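Local structure of galactan 1,3-beta-galactosidase (Phanerochaete chrysosporium, 7BYS) at residues Ala155-Arg166 with Gln177-Glu187; Phe359-Val369 with Leu380-Val391. The protein probably cleaves beta-1,3-linked galactan in an exo fashion to release galactose, as a family 43 glycoside hydrolase joined to a carbohydrate-binding module. All blocks are in the same frame, centred on the assembly; numbering follows the deposited sequence.

Contact 1 of 2, residues Ala155-Arg166 with Gln177-Glu187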
loop_
_atom_site.group_PDB
_atom_site.type_symbol
_atom_site.label_atom_id
_atom_site.label_comp_id
_atom_site.label_asym_id
_atom_site.label_seq_id
_atom_site.Cartn_x
_atom_site.Cartn_y
_atom_site.Cartn_z
ATOM N N ALA A 155 -15.483 -2.279 9.316
ATOM C CA ALA A 155 -16.288 -3.337 8.721
ATOM C C ALA A 155 -16.949 -4.127 9.843
ATOM O O ALA A 155 -16.269 -4.679 10.717
ATOM C CB ALA A 155 -15.390 -4.245 7.885
ATOM N N SER A 156 -18.272 -4.173 9.829
ATOM C CA SER A 156 -19.035 -4.749 10.923
ATOM C C SER A 156 -19.980 -5.812 10.368
ATOM O O SER A 156 -20.056 -6.036 9.154
ATOM C CB SER A 156 -19.783 -3.638 11.677
ATOM O OG SER A 156 -20.364 -4.127 12.879
ATOM N N ASP A 157 -20.676 -6.495 11.282
ATOM C CA ASP A 157 -21.704 -7.486 10.947
ATOM C C ASP A 157 -21.210 -8.484 9.894
ATOM O O ASP A 157 -21.723 -8.567 8.776
ATOM C CB ASP A 157 -23.026 -6.810 10.560
ATOM C CG ASP A 157 -23.519 -5.829 11.627
ATOM O OD1 ASP A 157 -23.377 -6.134 12.826
ATOM O OD2 ASP A 157 -24.018 -4.745 11.272
ATOM N N ASN A 158 -20.175 -9.237 10.272
ATOM C CA ASN A 158 -19.574 -10.246 9.395
ATOM C C ASN A 158 -19.130 -9.628 8.070
ATOM O O ASN A 158 -19.311 -10.205 7.001
ATOM C CB ASN A 158 -20.500 -11.447 9.184
ATOM C CG ASN A 158 -20.693 -12.266 10.447
ATOM O OD1 ASN A 158 -19.855 -12.249 11.350
ATOM N ND2 ASN A 158 -21.800 -12.995 10.515
ATOM N N ASN A 159 -18.558 -8.426 8.150
ATOM C CA ASN A 159 -18.036 -7.627 7.042
ATOM C C ASN A 159 -19.118 -7.040 6.138
ATOM O O ASN A 159 -18.784 -6.337 5.184
ATOM C CB ASN A 159 -16.976 -8.360 6.202
ATOM C CG ASN A 159 -15.629 -8.462 6.910
ATOM O OD1 ASN A 159 -15.359 -7.754 7.877
ATOM N ND2 ASN A 159 -14.768 -9.331 6.404
ATOM N N GLN A 160 -20.400 -7.269 6.423
ATOM C CA GLN A 160 -21.439 -6.859 5.484
ATOM C C GLN A 160 -21.790 -5.378 5.577
ATOM O O GLN A 160 -22.126 -4.773 4.557
ATOM C CB GLN A 160 -22.702 -7.698 5.677
ATOM C CG GLN A 160 -22.467 -9.188 5.509
ATOM C CD GLN A 160 -21.745 -9.497 4.214
ATOM O OE1 GLN A 160 -22.306 -9.342 3.123
ATOM N NE2 GLN A 160 -20.482 -9.902 4.322
ATOM N N ASN A 161 -21.723 -4.778 6.762
ATOM C CA ASN A 161 -22.220 -3.427 6.991
ATOM C C ASN A 161 -21.061 -2.558 7.446
ATOM O O ASN A 161 -20.405 -2.871 8.448
ATOM C CB ASN A 161 -23.320 -3.418 8.061
ATOM C CG ASN A 161 -24.477 -4.344 7.717
ATOM O OD1 ASN A 161 -24.781 -4.576 6.549
ATOM N ND2 ASN A 161 -25.122 -4.886 8.744
ATOM N N PHE A 162 -20.826 -1.468 6.729
ATOM C CA PHE A 162 -19.723 -0.572 7.040
ATOM C C PHE A 162 -20.204 0.557 7.941
ATOM O O PHE A 162 -21.194 1.230 7.629
ATOM C CB PHE A 162 -19.123 0.030 5.768
ATOM C CG PHE A 162 -17.925 0.865 6.050
ATOM C CD1 PHE A 162 -16.712 0.259 6.340
ATOM C CD2 PHE A 162 -18.014 2.246 6.093
ATOM C CE1 PHE A 162 -15.597 1.031 6.645
ATOM C CE2 PHE A 162 -16.913 3.019 6.406
ATOM C CZ PHE A 162 -15.712 2.412 6.683
ATOM N N LYS A 163 -19.484 0.790 9.032
ATOM C CA LYS A 163 -19.926 1.712 10.062
ATOM C C LYS A 163 -18.897 2.801 10.331
ATOM O O LYS A 163 -17.680 2.570 10.269
ATOM C CB LYS A 163 -20.213 0.965 11.358
ATOM C CG LYS A 163 -21.434 0.073 11.248
ATOM C CD LYS A 163 -21.661 -0.771 12.488
ATOM C CE LYS A 163 -22.882 -1.668 12.285
ATOM N NZ LYS A 163 -22.926 -2.748 13.316
ATOM N N ILE A 164 -19.405 3.980 10.672
ATOM C CA ILE A 164 -18.615 5.066 11.229
ATOM C C ILE A 164 -19.245 5.423 12.562
ATOM O O ILE A 164 -20.460 5.649 12.629
ATOM C CB ILE A 164 -18.617 6.288 10.302
ATOM C CG1 ILE A 164 -18.034 5.894 8.937
ATOM C CG2 ILE A 164 -17.834 7.420 10.940
ATOM C CD1 ILE A 164 -18.081 7.008 7.910
ATOM N N SER A 165 -18.443 5.443 13.621
ATOM C CA SER A 165 -18.986 5.715 14.943
ATOM C C SER A 165 -18.053 6.645 15.692
ATOM O O SER A 165 -16.835 6.553 15.546
ATOM C CB SER A 165 -19.167 4.419 15.725
ATOM O OG SER A 165 -20.126 3.589 15.086
ATOM N N ARG A 166 -18.626 7.535 16.496
ATOM C CA ARG A 166 -17.854 8.540 17.211
ATOM C C ARG A 166 -17.252 7.974 18.494
ATOM O O ARG A 166 -17.891 7.195 19.213
ATOM C CB ARG A 166 -18.765 9.728 17.532
ATOM C CG ARG A 166 -18.072 10.898 18.211
ATOM C CD ARG A 166 -18.912 12.177 18.148
ATOM N NE ARG A 166 -20.302 11.947 18.539
ATOM C CZ ARG A 166 -20.780 12.068 19.774
ATOM N NH1 ARG A 166 -22.064 11.821 20.004
ATOM N NH2 ARG A 166 -19.989 12.430 20.780
ATOM N N GLN A 177 -23.184 5.584 17.132
ATOM C CA GLN A 177 -23.095 5.353 15.698
ATOM C C GLN A 177 -23.414 6.640 14.957
ATOM O O GLN A 177 -24.302 7.405 15.346
ATOM C CB GLN A 177 -24.095 4.292 15.264
ATOM C CG GLN A 177 -23.803 3.703 13.889
ATOM C CD GLN A 177 -24.540 2.398 13.649
ATOM O OE1 GLN A 177 -24.188 1.365 14.216
ATOM N NE2 GLN A 177 -25.575 2.444 12.820
ATOM N N VAL A 178 -22.684 6.883 13.878
ATOM C CA VAL A 178 -22.843 8.087 13.089
ATOM C C VAL A 178 -23.353 7.775 11.686
ATOM O O VAL A 178 -24.197 8.501 11.150
ATOM C CB VAL A 178 -21.507 8.865 13.049
ATOM C CG1 VAL A 178 -21.596 10.051 12.138
ATOM C CG2 VAL A 178 -21.129 9.299 14.457
ATOM N N SER A 179 -22.855 6.696 11.082
ATOM C CA SER A 179 -23.221 6.320 9.725
ATOM C C SER A 179 -23.137 4.807 9.601
ATOM O O SER A 179 -22.268 4.169 10.201
ATOM C CB SER A 179 -22.255 6.955 8.714
ATOM O OG SER A 179 -22.490 6.450 7.409
ATOM N N VAL A 180 -24.045 4.232 8.822
ATOM C CA VAL A 180 -23.943 2.825 8.455
ATOM C C VAL A 180 -24.305 2.669 6.984
ATOM O O VAL A 180 -25.302 3.229 6.518
ATOM C CB VAL A 180 -24.790 1.894 9.349
ATOM C CG1 VAL A 180 -26.272 2.245 9.287
ATOM C CG2 VAL A 180 -24.571 0.438 8.964
ATOM N N MET A 181 -23.495 1.918 6.260
ATOM C CA MET A 181 -23.790 1.528 4.882
ATOM C C MET A 181 -24.076 0.034 4.918
ATOM O O MET A 181 -23.155 -0.787 4.920
ATOM C CB MET A 181 -22.624 1.846 3.956
ATOM C CG MET A 181 -22.239 3.301 3.937
ATOM S SD MET A 181 -20.720 3.484 3.002
ATOM C CE MET A 181 -21.379 3.543 1.362
ATOM N N ASN A 182 -25.359 -0.314 4.950
ATOM C CA ASN A 182 -25.752 -1.711 5.065
ATOM C C ASN A 182 -25.513 -2.446 3.753
ATOM O O ASN A 182 -25.832 -1.937 2.674
ATOM C CB ASN A 182 -27.222 -1.798 5.457
ATOM C CG ASN A 182 -27.442 -1.467 6.917
ATOM O OD1 ASN A 182 -26.694 -1.920 7.788
ATOM N ND2 ASN A 182 -28.462 -0.664 7.192
ATOM N N GLY A 183 -24.930 -3.639 3.854
ATOM C CA GLY A 183 -24.669 -4.455 2.685
ATOM C C GLY A 183 -23.536 -3.979 1.808
ATOM O O GLY A 183 -23.364 -4.511 0.711
ATOM N N ALA A 184 -22.738 -3.013 2.265
ATOM C CA ALA A 184 -21.712 -2.391 1.437
ATOM C C ALA A 184 -20.461 -3.244 1.256
ATOM O O ALA A 184 -19.714 -3.008 0.301
ATOM C CB ALA A 184 -21.342 -1.030 2.021
ATOM N N THR A 185 -20.221 -4.216 2.137
ATOM C CA THR A 185 -19.050 -5.105 2.081
ATOM C C THR A 185 -17.752 -4.334 1.853
ATOM O O THR A 185 -16.954 -4.651 0.965
ATOM C CB THR A 185 -19.207 -6.261 1.077
ATOM O OG1 THR A 185 -19.251 -5.760 -0.270
ATOM C CG2 THR A 185 -20.460 -7.093 1.385
ATOM N N LEU A 186 -17.546 -3.315 2.670
ATOM C CA LEU A 186 -16.369 -2.467 2.560
ATOM C C LEU A 186 -15.380 -2.800 3.662
ATOM O O LEU A 186 -15.765 -3.083 4.801
ATOM C CB LEU A 186 -16.745 -0.984 2.649
ATOM C CG LEU A 186 -17.611 -0.427 1.511
ATOM C CD1 LEU A 186 -18.107 0.956 1.847
ATOM C CD2 LEU A 186 -16.858 -0.437 0.185
ATOM N N GLU A 187 -14.097 -2.735 3.326
ATOM C CA GLU A 187 -13.065 -2.868 4.346
ATOM C C GLU A 187 -11.904 -1.941 3.996
ATOM O O GLU A 187 -12.024 -1.052 3.145
ATOM C CB GLU A 187 -12.702 -4.336 4.600
ATOM C CG GLU A 187 -12.049 -5.025 3.425
ATOM C CD GLU A 187 -11.697 -6.480 3.735
ATOM O OE1 GLU A 187 -12.077 -6.986 4.813
ATOM O OE2 GLU A 187 -11.032 -7.123 2.898
HETATM O O HOH W 1 -12.786 -6.551 7.485
HETATM O O HOH W 2 -18.391 -3.484 5.531
HETATM O O HOH W 3 -20.787 4.329 6.818
HETATM O O HOH W 4 -23.467 -1.275 15.803
#

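Contact 2 of 2, residues Phe359-Val369 with Leu380-Val391. With NAG (2-acetamido-2-deoxy-beta-D-glucopyranose), chain E.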
loop_
_atom_site.group_PDB
_atom_site.type_symbol
_atom_site.label_atom_id
_atom_site.label_comp_id
_atom_site.label_asym_id
_atom_site.label_seq_id
_atom_site.Cartn_x
_atom_site.Cartn_y
_atom_site.Cartn_z
ATOM N N PHE A 359 4.287 -5.541 -17.453
ATOM C CA PHE A 359 4.103 -6.930 -17.845
ATOM C C PHE A 359 2.654 -7.331 -17.588
ATOM O O PHE A 359 1.930 -6.677 -16.830
ATOM C CB PHE A 359 5.033 -7.844 -17.027
ATOM C CG PHE A 359 4.678 -7.868 -15.570
ATOM C CD1 PHE A 359 3.760 -8.787 -15.086
ATOM C CD2 PHE A 359 5.195 -6.910 -14.704
ATOM C CE1 PHE A 359 3.394 -8.780 -13.757
ATOM C CE2 PHE A 359 4.836 -6.899 -13.370
ATOM C CZ PHE A 359 3.930 -7.834 -12.897
ATOM N N ALA A 360 2.237 -8.428 -18.208
ATOM C CA ALA A 360 0.964 -9.067 -17.904
ATOM C C ALA A 360 1.245 -10.484 -17.437
ATOM O O ALA A 360 2.067 -11.188 -18.029
ATOM C CB ALA A 360 0.055 -9.094 -19.141
ATOM N N ASN A 361 0.580 -10.902 -16.369
ATOM C CA ASN A 361 0.741 -12.257 -15.838
ATOM C C ASN A 361 -0.657 -12.764 -15.510
ATOM O O ASN A 361 -1.213 -12.425 -14.460
ATOM C CB ASN A 361 1.637 -12.252 -14.607
ATOM C CG ASN A 361 1.690 -13.598 -13.905
ATOM O OD1 ASN A 361 1.239 -14.619 -14.434
ATOM N ND2 ASN A 361 2.247 -13.608 -12.706
ATOM N N GLY A 362 -1.218 -13.583 -16.399
ATOM C CA GLY A 362 -2.558 -14.087 -16.185
ATOM C C GLY A 362 -2.683 -15.274 -15.260
ATOM O O GLY A 362 -3.791 -15.804 -15.107
ATOM N N ASP A 363 -1.592 -15.698 -14.626
ATOM C CA ASP A 363 -1.648 -16.786 -13.665
ATOM C C ASP A 363 -2.339 -16.319 -12.393
ATOM O O ASP A 363 -2.477 -15.121 -12.134
ATOM C CB ASP A 363 -0.237 -17.231 -13.260
ATOM C CG ASP A 363 0.542 -17.883 -14.379
ATOM O OD1 ASP A 363 -0.001 -18.052 -15.490
ATOM O OD2 ASP A 363 1.719 -18.255 -14.128
ATOM N N SER A 364 -2.739 -17.284 -11.567
ATOM C CA SER A 364 -3.194 -16.938 -10.229
ATOM C C SER A 364 -2.027 -16.724 -9.279
ATOM O O SER A 364 -2.239 -16.295 -8.142
ATOM C CB SER A 364 -4.076 -18.053 -9.668
ATOM O OG SER A 364 -3.380 -19.286 -9.689
ATOM N N THR A 365 -0.807 -17.015 -9.732
ATOM C CA THR A 365 0.395 -17.038 -8.920
ATOM C C THR A 365 1.463 -16.172 -9.580
ATOM O O THR A 365 1.343 -15.763 -10.739
ATOM C CB THR A 365 0.899 -18.481 -8.738
ATOM O OG1 THR A 365 0.919 -19.147 -10.006
ATOM C CG2 THR A 365 -0.027 -19.254 -7.794
ATOM N N TYR A 366 2.517 -15.893 -8.816
ATOM C CA TYR A 366 3.599 -15.046 -9.290
ATOM C C TYR A 366 4.440 -15.768 -10.334
ATOM O O TYR A 366 4.563 -16.994 -10.335
ATOM C CB TYR A 366 4.545 -14.718 -8.137
ATOM C CG TYR A 366 4.137 -13.556 -7.269
ATOM C CD1 TYR A 366 2.834 -13.415 -6.820
ATOM C CD2 TYR A 366 5.065 -12.590 -6.908
ATOM C CE1 TYR A 366 2.469 -12.346 -6.013
ATOM C CE2 TYR A 366 4.715 -11.522 -6.101
ATOM C CZ TYR A 366 3.419 -11.401 -5.665
ATOM O OH TYR A 366 3.082 -10.321 -4.865
ATOM N N ARG A 367 5.027 -14.983 -11.225
ATOM C CA ARG A 367 6.147 -15.407 -12.051
ATOM C C ARG A 367 7.354 -14.557 -11.668
ATOM O O ARG A 367 7.300 -13.748 -10.739
ATOM C CB ARG A 367 5.798 -15.259 -13.533
ATOM C CG ARG A 367 4.666 -16.166 -13.973
ATOM C CD ARG A 367 4.552 -16.161 -15.475
ATOM N NE ARG A 367 3.413 -16.952 -15.928
ATOM C CZ ARG A 367 3.220 -17.329 -17.185
ATOM N NH1 ARG A 367 4.102 -17.012 -18.129
ATOM N NH2 ARG A 367 2.143 -18.036 -17.499
ATOM N N ASN A 368 8.455 -14.736 -12.388
ATOM C CA ASN A 368 9.588 -13.831 -12.240
ATOM C C ASN A 368 10.328 -13.780 -13.559
ATOM O O ASN A 368 10.083 -14.576 -14.464
ATOM C CB ASN A 368 10.529 -14.285 -11.132
ATOM C CG ASN A 368 10.611 -15.745 -11.075
ATOM O OD1 ASN A 368 11.191 -16.367 -11.961
ATOM N ND2 ASN A 368 9.998 -16.333 -10.057
ATOM N N VAL A 369 11.238 -12.818 -13.657
ATOM C CA VAL A 369 11.998 -12.596 -14.881
ATOM C C VAL A 369 13.435 -12.274 -14.493
ATOM O O VAL A 369 13.682 -11.516 -13.551
ATOM C CB VAL A 369 11.355 -11.499 -15.766
ATOM C CG1 VAL A 369 11.414 -10.123 -15.093
ATOM C CG2 VAL A 369 12.012 -11.481 -17.166
ATOM N N LEU A 380 16.827 -11.471 -10.339
ATOM C CA LEU A 380 15.495 -12.017 -10.559
ATOM C C LEU A 380 14.454 -11.055 -10.006
ATOM O O LEU A 380 14.532 -10.655 -8.839
ATOM C CB LEU A 380 15.374 -13.378 -9.878
ATOM C CG LEU A 380 14.165 -14.218 -10.280
ATOM C CD1 LEU A 380 14.227 -14.594 -11.758
ATOM C CD2 LEU A 380 14.112 -15.458 -9.428
ATOM N N VAL A 381 13.497 -10.667 -10.846
ATOM C CA VAL A 381 12.468 -9.700 -10.472
ATOM C C VAL A 381 11.125 -10.417 -10.367
ATOM O O VAL A 381 10.692 -11.078 -11.316
ATOM C CB VAL A 381 12.397 -8.536 -11.475
ATOM C CG1 VAL A 381 11.328 -7.550 -11.044
ATOM C CG2 VAL A 381 13.746 -7.825 -11.573
ATOM N N ASP A 382 10.462 -10.271 -9.219
ATOM C CA ASP A 382 9.163 -10.894 -9.003
ATOM C C ASP A 382 8.096 -10.192 -9.830
ATOM O O ASP A 382 8.046 -8.959 -9.891
ATOM C CB ASP A 382 8.758 -10.743 -7.540
ATOM C CG ASP A 382 9.610 -11.566 -6.602
ATOM O OD1 ASP A 382 10.001 -12.690 -6.978
ATOM O OD2 ASP A 382 9.870 -11.077 -5.477
ATOM N N GLN A 383 7.212 -10.988 -10.435
ATOM C CA GLN A 383 6.117 -10.497 -11.271
ATOM C C GLN A 383 4.800 -11.013 -10.706
ATOM O O GLN A 383 4.367 -12.139 -11.019
ATOM C CB GLN A 383 6.316 -10.913 -12.728
ATOM C CG GLN A 383 7.561 -10.286 -13.324
ATOM C CD GLN A 383 7.842 -10.780 -14.727
ATOM O OE1 GLN A 383 7.951 -11.980 -14.958
ATOM N NE2 GLN A 383 7.921 -9.858 -15.675
ATOM N N PRO A 384 4.121 -10.218 -9.877
ATOM C CA PRO A 384 2.833 -10.650 -9.325
ATOM C C PRO A 384 1.836 -10.984 -10.425
ATOM O O PRO A 384 1.934 -10.509 -11.565
ATOM C CB PRO A 384 2.361 -9.428 -8.520
ATOM C CG PRO A 384 3.618 -8.668 -8.190
ATOM C CD PRO A 384 4.552 -8.902 -9.367
ATOM N N ASP A 385 0.844 -11.808 -10.067
ATOM C CA ASP A 385 -0.316 -11.969 -10.935
ATOM C C ASP A 385 -0.898 -10.592 -11.229
ATOM O O ASP A 385 -1.033 -9.763 -10.329
ATOM C CB ASP A 385 -1.364 -12.850 -10.251
ATOM C CG ASP A 385 -1.753 -12.355 -8.864
ATOM O OD1 ASP A 385 -0.903 -12.374 -7.954
ATOM O OD2 ASP A 385 -2.925 -11.953 -8.686
ATOM N N SER A 386 -1.195 -10.320 -12.487
ATOM C CA SER A 386 -1.651 -8.987 -12.850
ATOM C C SER A 386 -3.166 -8.855 -12.947
ATOM O O SER A 386 -3.664 -7.731 -13.070
ATOM C CB SER A 386 -0.972 -8.526 -14.140
ATOM O OG SER A 386 -1.517 -9.249 -15.231
ATOM N N GLY A 387 -3.909 -9.959 -12.871
ATOM C CA GLY A 387 -5.354 -9.958 -12.979
ATOM C C GLY A 387 -5.864 -10.612 -14.246
ATOM O O GLY A 387 -7.035 -11.017 -14.295
ATOM N N GLY A 388 -5.024 -10.719 -15.265
ATOM C CA GLY A 388 -5.404 -11.351 -16.511
ATOM C C GLY A 388 -4.276 -11.198 -17.512
ATOM O O GLY A 388 -3.401 -10.338 -17.372
ATOM N N GLY A 389 -4.308 -12.059 -18.529
ATOM C CA GLY A 389 -3.312 -12.002 -19.579
ATOM C C GLY A 389 -3.344 -10.733 -20.404
ATOM O O GLY A 389 -2.386 -10.463 -21.135
ATOM N N ASN A 390 -4.416 -9.944 -20.291
ATOM C CA ASN A 390 -4.535 -8.673 -20.993
ATOM C C ASN A 390 -4.504 -7.474 -20.049
ATOM O O ASN A 390 -4.904 -6.382 -20.442
ATOM C CB ASN A 390 -5.813 -8.664 -21.839
ATOM C CG ASN A 390 -5.780 -7.636 -22.957
ATOM O OD1 ASN A 390 -4.742 -7.393 -23.569
ATOM N ND2 ASN A 390 -6.934 -7.031 -23.230
ATOM N N VAL A 391 -4.030 -7.657 -18.819
ATOM C CA VAL A 391 -3.964 -6.588 -17.824
ATOM C C VAL A 391 -2.500 -6.383 -17.468
ATOM O O VAL A 391 -1.835 -7.317 -17.004
ATOM C CB VAL A 391 -4.768 -6.948 -16.566
ATOM C CG1 VAL A 391 -4.689 -5.818 -15.549
ATOM C CG2 VAL A 391 -6.216 -7.274 -16.930
HETATM C C1 NAG E . 9.934 -17.759 -9.940
HETATM C C2 NAG E . 9.985 -18.267 -8.506
HETATM C C3 NAG E . 9.687 -19.725 -8.435
HETATM C C4 NAG E . 8.381 -20.067 -9.093
HETATM C C5 NAG E . 8.341 -19.575 -10.536
HETATM C C6 NAG E . 6.969 -19.806 -11.096
HETATM C C7 NAG E . 11.523 -17.117 -6.811
HETATM C C8 NAG E . 12.922 -16.828 -6.254
HETATM N N2 NAG E . 11.356 -17.991 -7.970
HETATM O O3 NAG E . 9.630 -20.111 -7.035
HETATM O O4 NAG E . 8.188 -21.484 -9.108
HETATM O O5 NAG E . 8.642 -18.141 -10.608
HETATM O O6 NAG E . 6.957 -19.427 -12.448
HETATM O O7 NAG E . 10.571 -16.630 -6.297
HETATM O O HOH W 5 -3.902 -12.927 -12.908
HETATM O O HOH W 6 -0.433 -14.582 -6.518
HETATM O O HOH W 7 8.410 -14.701 -8.077
#

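Contact 1 of 2, residues Ala155-Arg166 with Gln177-Glu187
Strands N161-R166 and Q177-M181 run antiparallel with their axes 165° apart, pairing F162 with M181 and I164 with S179 through reciprocal backbone hydrogen bonds. This beta hairpin supplies the third and fourth strands of one four-stranded blade in the five-bladed propeller characteristic of family 43 hydrolases, and it illustrates how an edge strand absorbs an extra residue: V178 and S179 both face I164 in a classic beta bulge. The carbonyl I164 O takes both amides, V178 N at 2.8 Å and S179 N at 3.0 Å. On the sheet face shared by F162 and I164, the phenyl group, with CG anti to the backbone N (chi1 -175°), crosses L186 at about a right angle and brings CD1 to 3.9 Å from L186 CB; L200 of strand 197-204 also touches F162, so the ring joins this blade to the next. On the other face, the extended K163 chain runs alongside V180, and its NZ forms a salt bridge with D157 OD2 and a hydrogen bond with S156 OG. N161 ND2 reaches D157 OD2 from the opposite side of the carboxylate plane, at 2.8 Å, while N161 OD1 accepts G183 N at 2.9 Å in the type II turn M181-A184. Engaged at both ends, the N161 amide has its rotation fixed. Beyond the turn, T185 N points almost straight at Q160 O (174° at the hydrogen). E187 neighbours the galactose-binding residues D137 and Q242, and one water donates to both N159 OD1, at 2.9 Å, and E187 OE1, at 2.8 Å.

Contact 2 of 2, residues Phe359-Val369 with Leu380-Val391
Y366 and P384 meet by CH-pi contact: P384 CA sits over the centre of the tyrosine ring, 3.5 Å from its centroid, and P384 CB lies 3.6 Å from Y366 CZ. The F359 ring carries Q383 CB over one face, nearer its rim, and P384 O at its edge. With an alanine at Y366, P384 is likely to lose its aromatic cover and a gap to open beside Y240, which touches both residues.

Hydrogen bonds come from backbone and side chain alike. N361 N gives to S386 OG, while S386 N returns to N361 O on a lone pair. N361 ND2 and R367 N reach Q383 O from opposite faces of its plane. Q383 OE1 is taken by A419 N.

Among charged groups, R367, a galactose-binding arginine, grips D363 side-on, NE to OD2 at 2.8 Å and NH2 to OD1 at 2.9 Å, which probably steadies it. D385 OD2 forms a salt bridge with R237 and OD1 a hydrogen bond with Y240 OH; D382 OD2 pairs with R261.

N368 ND2 carries the N-linked sugar, flanked by L380, while OD1 accepts from N416 ND2. Strands 367-369 and 380-383 form an antiparallel hairpin at a sheet edge, and F359-A360 belong to the other sheet, in the beta-sandwich of a family 35 carbohydrate-binding module.

The two contacts follow in series along the chain, contact 1 closing before contact 2 opens, with centres 33 Å apart and nearest atoms about 15 Å apart. They share no sheet. Contact 1 belongs to a propeller blade within the family 43 region, near residues that bind galactose; contact 2 lies in the C-terminal binding module, at the edge strand 379-383 of a five-stranded sheet, with strand 352-360 of the other sheet alongside. Each centres on a beta hairpin, the same element serving two unrelated folds. Partners of contact 2 on helix 237-240 tie the module to the propeller, so the probably catalytic propeller and the binding module, each with its own galactose site, are distinct but directly joined bodies.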